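Long-range contacts in D-alanyl transferase DltD (Enterococcus faecalis, PDB 6O93), which probably takes part in D-alanylation of lipoteichoic acid, a step of Gram-positive cell-wall biogenesis, as a transferase related to SGNH hydrolases: residues K97-I102 against V288-V293; P253-L258 against S302-L307; F292-V297 against T329-F334. All coordinates share one frame; numbering follows the deposited sequence.

Contact 1 (K97-I102 against V288-V293); sequences KKAVFI and VDVLFV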
loop_
_atom_site.group_PDB
_atom_site.type_symbol
_atom_site.label_atom_id
_atom_site.label_comp_id
_atom_site.label_asym_id
_atom_site.label_seq_id
_atom_site.Cartn_x
_atom_site.Cartn_y
_atom_site.Cartn_z
ATOM N N LYS A 97 2.215 14.012 -9.979
ATOM C CA LYS A 97 0.830 13.610 -9.806
ATOM C C LYS A 97 0.537 13.366 -8.328
ATOM O O LYS A 97 1.365 13.644 -7.450
ATOM C CB LYS A 97 0.543 12.379 -10.668
ATOM C CG LYS A 97 0.775 12.640 -12.152
ATOM C CD LYS A 97 0.057 11.642 -13.037
ATOM C CE LYS A 97 0.178 12.034 -14.500
ATOM N NZ LYS A 97 1.600 12.200 -14.919
ATOM N N LYS A 98 -0.659 12.857 -8.048
ATOM C CA LYS A 98 -1.108 12.616 -6.687
ATOM C C LYS A 98 -1.252 11.122 -6.433
ATOM O O LYS A 98 -1.583 10.349 -7.337
ATOM C CB LYS A 98 -2.441 13.321 -6.415
ATOM C CG LYS A 98 -2.331 14.835 -6.379
ATOM C CD LYS A 98 -3.625 15.484 -5.927
ATOM C CE LYS A 98 -3.440 16.976 -5.712
ATOM N NZ LYS A 98 -4.726 17.665 -5.427
ATOM N N ALA A 99 -0.997 10.724 -5.190
ATOM C CA ALA A 99 -1.099 9.330 -4.793
ATOM C C ALA A 99 -1.629 9.248 -3.370
ATOM O O ALA A 99 -1.614 10.227 -2.618
ATOM C CB ALA A 99 0.253 8.613 -4.895
ATOM N N VAL A 100 -2.111 8.063 -3.013
ATOM C CA VAL A 100 -2.581 7.763 -1.667
ATOM C C VAL A 100 -1.801 6.558 -1.166
ATOM O O VAL A 100 -1.632 5.575 -1.897
ATOM C CB VAL A 100 -4.098 7.497 -1.640
ATOM C CG1 VAL A 100 -4.556 7.142 -0.233
ATOM C CG2 VAL A 100 -4.857 8.709 -2.156
ATOM N N PHE A 101 -1.319 6.640 0.072
ATOM C CA PHE A 101 -0.490 5.593 0.666
ATOM C C PHE A 101 -1.113 5.193 1.995
ATOM O O PHE A 101 -1.149 5.994 2.934
ATOM C CB PHE A 101 0.950 6.075 0.858
ATOM C CG PHE A 101 1.940 4.964 1.072
ATOM C CD1 PHE A 101 2.031 4.323 2.298
ATOM C CD2 PHE A 101 2.786 4.568 0.052
ATOM C CE1 PHE A 101 2.943 3.304 2.498
ATOM C CE2 PHE A 101 3.701 3.547 0.245
ATOM C CZ PHE A 101 3.779 2.915 1.470
ATOM N N ILE A 102 -1.600 3.961 2.080
ATOM C CA ILE A 102 -2.268 3.466 3.276
ATOM C C ILE A 102 -1.263 2.639 4.066
ATOM O O ILE A 102 -0.884 1.535 3.658
ATOM C CB ILE A 102 -3.521 2.654 2.928
ATOM C CG1 ILE A 102 -4.539 3.563 2.231
ATOM C CG2 ILE A 102 -4.123 2.042 4.189
ATOM C CD1 ILE A 102 -5.731 2.837 1.675
ATOM N N VAL A 288 5.876 13.637 -6.235
ATOM C CA VAL A 288 4.537 13.087 -6.063
ATOM C C VAL A 288 3.930 13.660 -4.789
ATOM O O VAL A 288 4.530 13.575 -3.711
ATOM C CB VAL A 288 4.574 11.551 -6.007
ATOM C CG1 VAL A 288 3.159 10.986 -5.956
ATOM C CG2 VAL A 288 5.343 10.989 -7.196
ATOM N N ASP A 289 2.738 14.237 -4.915
ATOM C CA ASP A 289 1.971 14.711 -3.771
ATOM C C ASP A 289 1.172 13.539 -3.216
ATOM O O ASP A 289 0.431 12.886 -3.956
ATOM C CB ASP A 289 1.048 15.856 -4.191
ATOM C CG ASP A 289 0.516 16.650 -3.011
ATOM O OD1 ASP A 289 0.955 16.409 -1.865
ATOM O OD2 ASP A 289 -0.347 17.526 -3.237
ATOM N N VAL A 290 1.326 13.265 -1.923
ATOM C CA VAL A 290 0.854 12.014 -1.342
ATOM C C VAL A 290 0.042 12.294 -0.088
ATOM O O VAL A 290 0.445 13.096 0.760
ATOM C CB VAL A 290 2.030 11.070 -1.014
ATOM C CG1 VAL A 290 1.509 9.730 -0.512
ATOM C CG2 VAL A 290 2.917 10.890 -2.230
ATOM N N LEU A 291 -1.095 11.611 0.032
ATOM C CA LEU A 291 -1.868 11.572 1.267
ATOM C C LEU A 291 -1.615 10.232 1.951
ATOM O O LEU A 291 -1.897 9.174 1.375
ATOM C CB LEU A 291 -3.358 11.762 0.988
ATOM C CG LEU A 291 -4.293 11.547 2.183
ATOM C CD1 LEU A 291 -4.006 12.549 3.297
ATOM C CD2 LEU A 291 -5.736 11.634 1.738
ATOM N N PHE A 292 -1.086 10.279 3.169
ATOM C CA PHE A 292 -0.814 9.084 3.954
ATOM C C PHE A 292 -1.947 8.841 4.942
ATOM O O PHE A 292 -2.428 9.772 5.594
ATOM C CB PHE A 292 0.517 9.215 4.698
ATOM C CG PHE A 292 1.707 9.319 3.788
ATOM C CD1 PHE A 292 2.124 10.551 3.311
ATOM C CD2 PHE A 292 2.400 8.187 3.400
ATOM C CE1 PHE A 292 3.214 10.650 2.465
ATOM C CE2 PHE A 292 3.491 8.280 2.553
ATOM C CZ PHE A 292 3.898 9.513 2.086
ATOM N N VAL A 293 -2.364 7.582 5.052
ATOM C CA VAL A 293 -3.470 7.182 5.915
ATOM C C VAL A 293 -2.945 6.185 6.938
ATOM O O VAL A 293 -2.237 5.238 6.581
ATOM C CB VAL A 293 -4.627 6.572 5.104
ATOM C CG1 VAL A 293 -5.773 6.171 6.020
ATOM C CG2 VAL A 293 -5.104 7.550 4.038
#

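Contact 2 (P253-L258 against S302-L307); sequences PVLPKL and SDYTGL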
loop_
_atom_site.group_PDB
_atom_site.type_symbol
_atom_site.label_atom_id
_atom_site.label_comp_id
_atom_site.label_asym_id
_atom_site.label_seq_id
_atom_site.Cartn_x
_atom_site.Cartn_y
_atom_site.Cartn_z
ATOM N N PRO A 253 -13.316 -20.332 15.531
ATOM C CA PRO A 253 -12.761 -21.656 15.862
ATOM C C PRO A 253 -11.629 -21.615 16.876
ATOM O O PRO A 253 -11.296 -22.666 17.439
ATOM C CB PRO A 253 -12.268 -22.188 14.506
ATOM C CG PRO A 253 -12.888 -21.296 13.471
ATOM C CD PRO A 253 -13.053 -19.968 14.129
ATOM N N VAL A 254 -11.031 -20.452 17.130
ATOM C CA VAL A 254 -9.866 -20.364 18.005
ATOM C C VAL A 254 -10.025 -19.203 18.977
ATOM O O VAL A 254 -9.035 -18.690 19.511
ATOM C CB VAL A 254 -8.574 -20.212 17.180
ATOM C CG1 VAL A 254 -8.407 -21.393 16.237
ATOM C CG2 VAL A 254 -8.586 -18.902 16.400
ATOM N N LEU A 255 -11.267 -18.789 19.222
ATOM C CA LEU A 255 -11.512 -17.621 20.064
ATOM C C LEU A 255 -10.813 -17.693 21.416
ATOM O O LEU A 255 -10.230 -16.676 21.830
ATOM C CB LEU A 255 -13.026 -17.433 20.249
ATOM C CG LEU A 255 -13.473 -16.245 21.105
ATOM C CD1 LEU A 255 -13.047 -14.931 20.470
ATOM C CD2 LEU A 255 -14.980 -16.274 21.317
ATOM N N PRO A 256 -10.824 -18.815 22.144
ATOM C CA PRO A 256 -10.147 -18.832 23.454
ATOM C C PRO A 256 -8.647 -18.606 23.363
ATOM O O PRO A 256 -8.075 -17.925 24.224
ATOM C CB PRO A 256 -10.477 -20.229 24.002
ATOM C CG PRO A 256 -11.676 -20.679 23.237
ATOM C CD PRO A 256 -11.525 -20.083 21.874
ATOM N N LYS A 257 -7.988 -19.162 22.343
ATOM C CA LYS A 257 -6.542 -19.019 22.217
ATOM C C LYS A 257 -6.121 -17.593 21.893
ATOM O O LYS A 257 -4.969 -17.228 22.150
ATOM C CB LYS A 257 -6.008 -19.967 21.141
ATOM C CG LYS A 257 -5.981 -21.431 21.559
ATOM C CD LYS A 257 -5.208 -22.293 20.565
ATOM C CE LYS A 257 -5.922 -22.394 19.224
ATOM N NZ LYS A 257 -5.215 -23.309 18.281
ATOM N N LEU A 258 -7.020 -16.780 21.336
ATOM C CA LEU A 258 -6.672 -15.421 20.944
ATOM C C LEU A 258 -6.709 -14.435 22.103
ATOM O O LEU A 258 -6.174 -13.330 21.968
ATOM C CB LEU A 258 -7.614 -14.941 19.837
ATOM C CG LEU A 258 -7.583 -15.776 18.556
ATOM C CD1 LEU A 258 -8.547 -15.209 17.527
ATOM C CD2 LEU A 258 -6.170 -15.849 17.989
ATOM N N SER A 302 -8.874 -5.176 20.386
ATOM C CA SER A 302 -7.622 -5.021 21.120
ATOM C C SER A 302 -7.816 -5.256 22.613
ATOM O O SER A 302 -6.905 -5.755 23.285
ATOM C CB SER A 302 -7.033 -3.632 20.866
ATOM O OG SER A 302 -7.954 -2.610 21.207
ATOM N N ASP A 303 -8.989 -4.907 23.152
ATOM C CA ASP A 303 -9.274 -5.218 24.548
ATOM C C ASP A 303 -9.226 -6.720 24.800
ATOM O O ASP A 303 -8.855 -7.157 25.895
ATOM C CB ASP A 303 -10.644 -4.666 24.949
ATOM C CG ASP A 303 -10.653 -3.154 25.088
ATOM O OD1 ASP A 303 -9.578 -2.565 25.323
ATOM O OD2 ASP A 303 -11.745 -2.555 24.973
ATOM N N TYR A 304 -9.596 -7.521 23.800
ATOM C CA TYR A 304 -9.627 -8.968 23.967
ATOM C C TYR A 304 -8.255 -9.592 23.740
ATOM O O TYR A 304 -7.858 -10.505 24.473
ATOM C CB TYR A 304 -10.655 -9.576 23.011
ATOM C CG TYR A 304 -10.796 -11.075 23.129
ATOM C CD1 TYR A 304 -11.513 -11.643 24.173
ATOM C CD2 TYR A 304 -10.219 -11.924 22.194
ATOM C CE1 TYR A 304 -11.648 -13.010 24.286
ATOM C CE2 TYR A 304 -10.349 -13.294 22.298
ATOM C CZ TYR A 304 -11.066 -13.831 23.346
ATOM O OH TYR A 304 -11.200 -15.194 23.457
ATOM N N THR A 305 -7.518 -9.116 22.731
ATOM C CA THR A 305 -6.212 -9.684 22.418
ATOM C C THR A 305 -5.093 -9.098 23.266
ATOM O O THR A 305 -4.010 -9.690 23.330
ATOM C CB THR A 305 -5.872 -9.468 20.939
ATOM O OG1 THR A 305 -5.706 -8.069 20.678
ATOM C CG2 THR A 305 -6.973 -10.026 20.045
ATOM N N GLY A 306 -5.320 -7.956 23.909
ATOM C CA GLY A 306 -4.288 -7.311 24.691
ATOM C C GLY A 306 -3.345 -6.420 23.910
ATOM O O GLY A 306 -2.402 -5.880 24.502
ATOM N N LEU A 307 -3.557 -6.249 22.605
ATOM C CA LEU A 307 -2.727 -5.337 21.828
ATOM C C LEU A 307 -2.802 -3.935 22.419
ATOM O O LEU A 307 -3.890 -3.418 22.691
ATOM C CB LEU A 307 -3.181 -5.320 20.368
ATOM C CG LEU A 307 -2.297 -4.522 19.404
ATOM C CD1 LEU A 307 -0.972 -5.243 19.167
ATOM C CD2 LEU A 307 -3.016 -4.269 18.088
#

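Contact 3 (F292-V297 against T329-F334); sequences FVIPPV and TNIADF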
loop_
_atom_site.group_PDB
_atom_site.type_symbol
_atom_site.label_atom_id
_atom_site.label_comp_id
_atom_site.label_asym_id
_atom_site.label_seq_id
_atom_site.Cartn_x
_atom_site.Cartn_y
_atom_site.Cartn_z
ATOM N N PHE A 292 -1.086 10.279 3.169
ATOM C CA PHE A 292 -0.814 9.084 3.954
ATOM C C PHE A 292 -1.947 8.841 4.942
ATOM O O PHE A 292 -2.428 9.772 5.594
ATOM C CB PHE A 292 0.517 9.215 4.698
ATOM C CG PHE A 292 1.707 9.319 3.788
ATOM C CD1 PHE A 292 2.124 10.551 3.311
ATOM C CD2 PHE A 292 2.400 8.187 3.400
ATOM C CE1 PHE A 292 3.214 10.650 2.465
ATOM C CE2 PHE A 292 3.491 8.280 2.553
ATOM C CZ PHE A 292 3.898 9.513 2.086
ATOM N N VAL A 293 -2.364 7.582 5.052
ATOM C CA VAL A 293 -3.470 7.182 5.915
ATOM C C VAL A 293 -2.945 6.185 6.938
ATOM O O VAL A 293 -2.237 5.238 6.581
ATOM C CB VAL A 293 -4.627 6.572 5.104
ATOM C CG1 VAL A 293 -5.773 6.171 6.020
ATOM C CG2 VAL A 293 -5.104 7.550 4.038
ATOM N N ILE A 294 -3.288 6.401 8.204
ATOM C CA ILE A 294 -2.944 5.486 9.286
ATOM C C ILE A 294 -4.249 4.988 9.897
ATOM O O ILE A 294 -5.006 5.782 10.463
ATOM C CB ILE A 294 -2.064 6.146 10.360
ATOM C CG1 ILE A 294 -0.799 6.734 9.734
ATOM C CG2 ILE A 294 -1.692 5.125 11.434
ATOM C CD1 ILE A 294 0.065 7.502 10.715
ATOM N N PRO A 295 -4.559 3.697 9.819
ATOM C CA PRO A 295 -5.818 3.206 10.369
ATOM C C PRO A 295 -5.679 2.873 11.842
ATOM O O PRO A 295 -4.560 2.782 12.368
ATOM C CB PRO A 295 -6.087 1.944 9.541
ATOM C CG PRO A 295 -4.718 1.413 9.284
ATOM C CD PRO A 295 -3.811 2.620 9.142
ATOM N N PRO A 296 -6.793 2.687 12.544
ATOM C CA PRO A 296 -6.719 2.186 13.921
ATOM C C PRO A 296 -6.879 0.678 13.985
ATOM O O PRO A 296 -7.012 0.010 12.954
ATOM C CB PRO A 296 -7.888 2.900 14.604
ATOM C CG PRO A 296 -8.918 3.004 13.506
ATOM C CD PRO A 296 -8.154 3.138 12.200
ATOM N N VAL A 297 -6.855 0.135 15.198
ATOM C CA VAL A 297 -7.285 -1.229 15.472
ATOM C C VAL A 297 -8.528 -1.145 16.346
ATOM O O VAL A 297 -8.576 -0.354 17.295
ATOM C CB VAL A 297 -6.176 -2.054 16.156
ATOM C CG1 VAL A 297 -6.698 -3.426 16.564
ATOM C CG2 VAL A 297 -4.972 -2.193 15.233
ATOM N N THR A 329 3.298 16.394 4.595
ATOM C CA THR A 329 2.399 17.033 5.546
ATOM C C THR A 329 0.936 16.649 5.355
ATOM O O THR A 329 0.087 17.117 6.120
ATOM C CB THR A 329 2.537 18.560 5.459
ATOM O OG1 THR A 329 2.133 19.008 4.161
ATOM C CG2 THR A 329 3.978 18.981 5.709
ATOM N N ASN A 330 0.615 15.823 4.363
ATOM C CA ASN A 330 -0.752 15.352 4.144
ATOM C C ASN A 330 -0.884 13.992 4.822
ATOM O O ASN A 330 -0.509 12.965 4.252
ATOM C CB ASN A 330 -1.070 15.261 2.656
ATOM C CG ASN A 330 -0.834 16.567 1.926
ATOM O OD1 ASN A 330 -1.265 17.631 2.369
ATOM N ND2 ASN A 330 -0.142 16.492 0.798
ATOM N N ILE A 331 -1.425 13.984 6.039
ATOM C CA ILE A 331 -1.527 12.770 6.843
ATOM C C ILE A 331 -2.925 12.698 7.439
ATOM O O ILE A 331 -3.327 13.587 8.198
ATOM C CB ILE A 331 -0.469 12.727 7.958
ATOM C CG1 ILE A 331 0.934 12.911 7.375
ATOM C CG2 ILE A 331 -0.556 11.406 8.720
ATOM C CD1 ILE A 331 2.025 12.981 8.424
ATOM N N ALA A 332 -3.656 11.636 7.108
ATOM C CA ALA A 332 -4.954 11.350 7.717
ATOM C C ALA A 332 -4.726 10.270 8.769
ATOM O O ALA A 332 -4.740 9.075 8.474
ATOM C CB ALA A 332 -5.971 10.918 6.666
ATOM N N ASP A 333 -4.511 10.701 10.010
ATOM C CA ASP A 333 -4.197 9.792 11.112
ATOM C C ASP A 333 -5.493 9.422 11.822
ATOM O O ASP A 333 -6.018 10.197 12.625
ATOM C CB ASP A 333 -3.203 10.437 12.072
ATOM C CG ASP A 333 -2.816 9.518 13.216
ATOM O OD1 ASP A 333 -3.202 8.330 13.187
ATOM O OD2 ASP A 333 -2.127 9.986 14.149
ATOM N N PHE A 334 -6.007 8.228 11.535
ATOM C CA PHE A 334 -7.189 7.710 12.207
ATOM C C PHE A 334 -6.844 6.674 13.277
ATOM O O PHE A 334 -7.720 5.911 13.697
ATOM C CB PHE A 334 -8.156 7.110 11.183
ATOM C CG PHE A 334 -8.675 8.106 10.182
ATOM C CD1 PHE A 334 -9.530 9.121 10.574
ATOM C CD2 PHE A 334 -8.317 8.018 8.847
ATOM C CE1 PHE A 334 -10.012 10.036 9.655
ATOM C CE2 PHE A 334 -8.795 8.929 7.924
ATOM C CZ PHE A 334 -9.644 9.938 8.328
#

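Contact 1 (K97-I102 against V288-V293)
Phe-101 and Phe-292 are neighbours across two parallel strands, yet their rings leave by different routes. Phe-101 has CG anti to its own N (chi1 -163°), which carries its ring away from strand 289-293. Phe-292 has CG anti to the carbonyl carbon instead (chi1 -64°), and the end of its side chain comes back toward strand 98-102: CD2 lies 3.6 Å from CB of Phe-101. The two planes meet obliquely at 44°, their centroids 5.7 Å apart. CG1 of Val-290 lies over one face of the Phe-292 ring, toward the rim, and touches CB of Phe-101 at 3.9 Å. Helix 272-285 covers Val-288, Val-290 and Phe-292 on this face, while Phe-101 meets Phe-44 and Trp-107.

Lys-98, Val-100, Ile-102, Asp-289, Leu-291 and Val-293 form the other face, where Ile-102 touches Trp-355, Leu-291 Val-362 and Val-293 Val-358 of helix 352-367. The extended Lys-98 runs alongside Asp-289 with CE 4.0 Å from OD2, but its NZ bonds to the carbonyls of Phe-365 and Gln-368, and Lys-98 makes a cation-pi contact with Phe-365. Ile-102 and Val-293 lie side by side, CG1 of the first 4.2 Å from CB of the second.

Between the strands run five alternating backbone hydrogen bonds, the last from Val-293 N to Phe-101 O. Parallel strands with helices on both faces are characteristic of the alpha/beta/alpha fold of SGNH hydrolases.

Contact 2 (P253-L258 against S302-L307)
A short, weakly bonded turn of helix at about 255-258 faces the last turn of helix 299-305, and the backbones come nearest at Leu-258 and Thr-305, whose CA atoms are 5.9 Å apart. The second helix ends at Thr-305; Gly-306, the next residue, has positive phi (85°) while its N still bonds to Ser-302 O.

Tyr-304 spans the two segments. With chi1 at -178° the ring extends away from the tyrosine's backbone nitrogen, until OH meets the carbonyl O of Leu-255. The modelled OH to O separation of 2.4 Å is very short for a hydrogen bond, and the exact value is doubtful; the carbonyl oxygen lies at the ring edge, in the ring plane. Leu-255 also reaches Tyr-304 with its side chain, crossing it at a slant and putting CD1 3.6 Å from CE2. Beside it, CB of Leu-258 approaches CE2 at 4.0 Å, while Phe-240 meets the tyrosine ring edge-to-face. Thr-305 sends OG1 to Gln-262 rather than across this contact.

This is a surface contact of two short helical turns, joined by a tyrosine hydroxyl bonded to a main-chain carbonyl, in the mainly helical periphery of the alpha/beta fold.

Contact 3 (F292-V297 against T329-F334)
Ile-294 meets Asp-333 at the last beta bridge of two parallel strands. Starting at CB, the isoleucine lies 3.7 Å from OD1 of Asp-333; CG2, the branch anti to the backbone N, is 4.0 Å from that same oxygen. The other branch leaves through CG1, set anti to the carbonyl carbon (chi1 -56°), and runs extended to CD1, which ends 4.2 Å from Asp-333 OD1 and 4.4 Å from CG2 of Ile-331. The carboxylate thus lies across the isoleucine, while its polar needs are met by Ser-335 at OD1 and by a salt bridge from Lys-320 at OD2.

Strand 331-333 is outermost in the parallel sheet of this SGNH-type alpha/beta/alpha fold, reached from strand 289-294 by the right-handed crossover, which includes helix 309-324. Four backbone hydrogen bonds join the pair, among them a nearly straight one from Phe-292 N to Asn-330 O (176°) and a shorter one from Ala-332 N to Phe-292 O.

Phe-334 N bonds to Ile-294 O at 2.9 Å. Its ring receives CG1 of Val-293 at the edge, 4.2 Å from CD2, and Val-358 and Gln-361 of helix 352-367 also touch it. Phe-334 CB lies 4.1 Å from CD of Pro-296, and Phe-334 O only 3.1 Å from Pro-296 CB.

In the fold
Contacts 1 and 3 share strand 289-294, which pairs with 98-102 along one edge and with 331-333 along the other; their centres are 11 Å apart. Asn-330 of contact 3 adjoins contact 1, its ND2 2.9 Å from OD1 of Asp-289. After Val-297 the chain enters helix 299-305 and contact 2, whose centre is 25 Å from that of contact 3; the two touch where Leu-307 CD2 packs on Val-297 CG2 at 4.0 Å. The side chains of Ile-102 and Pro-295 are each about 7 Å from the sodium ion held by Ser-46, Glu-48 and Ser-104. Pro-295 also lies near, without touching, what may be a Ser-47, His-349, Asp-346 triad, as in SGNH hydrolases.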